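Local coordinates for protein lysine/ornithine decarboxylase (Vibrio vulnificus, PDB 2PLJ) that catalyses the decarboxylation of lysine and ornithine to cadaverine and putrescine, using pyridoxal phosphate bound at a beta/alpha barrel, at residues L106-T109 against G110-E113. Numbering follows the deposited sequence.
Sequences LATT and GEVE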
# COMPACT_ATOMS: atom_id res chain seq x y z
N LEU A 106 8.12 -19.98 -2.29
CA LEU A 106 6.72 -19.58 -2.56
C LEU A 106 5.97 -19.39 -1.23
O LEU A 106 6.22 -20.09 -0.27
CB LEU A 106 6.01 -20.71 -3.34
CG LEU A 106 6.76 -21.28 -4.55
CD1 LEU A 106 5.89 -22.36 -5.16
CD2 LEU A 106 7.13 -20.18 -5.55
N ALA A 107 5.04 -18.44 -1.20
CA ALA A 107 4.29 -18.18 0.02
C ALA A 107 2.78 -18.27 -0.14
O ALA A 107 2.07 -18.31 0.88
CB ALA A 107 4.67 -16.81 0.51
N THR A 108 2.29 -18.24 -1.39
CA THR A 108 0.86 -18.21 -1.68
C THR A 108 0.54 -18.93 -2.99
O THR A 108 1.41 -19.16 -3.85
CB THR A 108 0.32 -16.75 -1.82
OG1 THR A 108 0.94 -16.15 -2.97
CG2 THR A 108 0.62 -15.92 -0.55
N THR A 109 -0.73 -19.25 -3.13
CA THR A 109 -1.25 -19.81 -4.37
C THR A 109 -0.87 -18.93 -5.56
O THR A 109 -0.52 -19.45 -6.62
CB THR A 109 -2.73 -20.05 -4.26
OG1 THR A 109 -2.95 -21.01 -3.21
CG2 THR A 109 -3.32 -20.55 -5.58
N GLY A 110 -0.99 -17.60 -5.42
CA GLY A 110 -0.60 -16.69 -6.52
C GLY A 110 0.84 -16.90 -6.99
O GLY A 110 1.12 -16.91 -8.19
N GLU A 111 1.75 -17.10 -6.03
CA GLU A 111 3.16 -17.36 -6.32
C GLU A 111 3.36 -18.75 -6.94
O GLU A 111 4.15 -18.91 -7.87
CB GLU A 111 4.02 -17.14 -5.10
CG GLU A 111 3.93 -15.66 -4.63
CD GLU A 111 4.85 -15.32 -3.50
OE1 GLU A 111 5.47 -16.24 -2.93
OE2 GLU A 111 4.90 -14.11 -3.14
N VAL A 112 2.61 -19.74 -6.45
CA VAL A 112 2.59 -21.06 -7.08
C VAL A 112 2.20 -20.90 -8.57
O VAL A 112 2.88 -21.43 -9.48
CB VAL A 112 1.60 -22.01 -6.35
CG1 VAL A 112 1.34 -23.30 -7.20
CG2 VAL A 112 2.14 -22.39 -4.98
N GLU A 113 1.13 -20.15 -8.80
CA GLU A 113 0.60 -20.00 -10.16
C GLU A 113 1.62 -19.30 -11.09
O GLU A 113 1.74 -19.66 -12.29
CB GLU A 113 -0.74 -19.27 -10.10
CG GLU A 113 -1.84 -20.19 -9.54
CD GLU A 113 -3.22 -19.54 -9.39
OE1 GLU A 113 -3.33 -18.30 -9.52
OE2 GLU A 113 -4.18 -20.29 -9.11
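Thr108 caps the helix that follows it: its OG1 accepts a weak hydrogen bond from Glu111 N at 3.3 Å, the N-cap to N3 link. The hydroxyl reaches that N-H because OG1 sits between the backbone N and the carbonyl carbon (chi1 65°). The same oxygen is hydrogen-bonded to Asn397 O of the second subunit, so the cap lies at the dimer interface.

The extended Glu111 side chain folds back alongside the preceding loop, as its bond to Ala107 N attests. OE1 receives Ala107 N at 2.8 Å, but the bond is bent (N-H...O 140°) and the donor stands above the carboxylate plane, 37° out of it. On the way CG passes 3.5 Å from Thr108 OG1, which places the glutamate alongside the capping hydroxyl.

Backbone bonds start the helix: Val112 N to Thr108 O at 2.9 Å, and Glu113 N to Thr109 O at 2.8 Å.

The apolar contact is between methyls: Leu106 CD1 meets Val112 CG2 at 3.8 Å with the two side chains roughly perpendicular.

Together these form the turn from strand 103-106 into helix 109-117 of the barrel. Leu106 pairs through its backbone with Ile126 and Thr128, the side chain of Ala107 is about 7 Å from the bound putrescine-cofactor adduct, and helix 134-143 packs beside the new helix, with Asp139 bonding Thr109 OG1 and Tyr143 touching Val112.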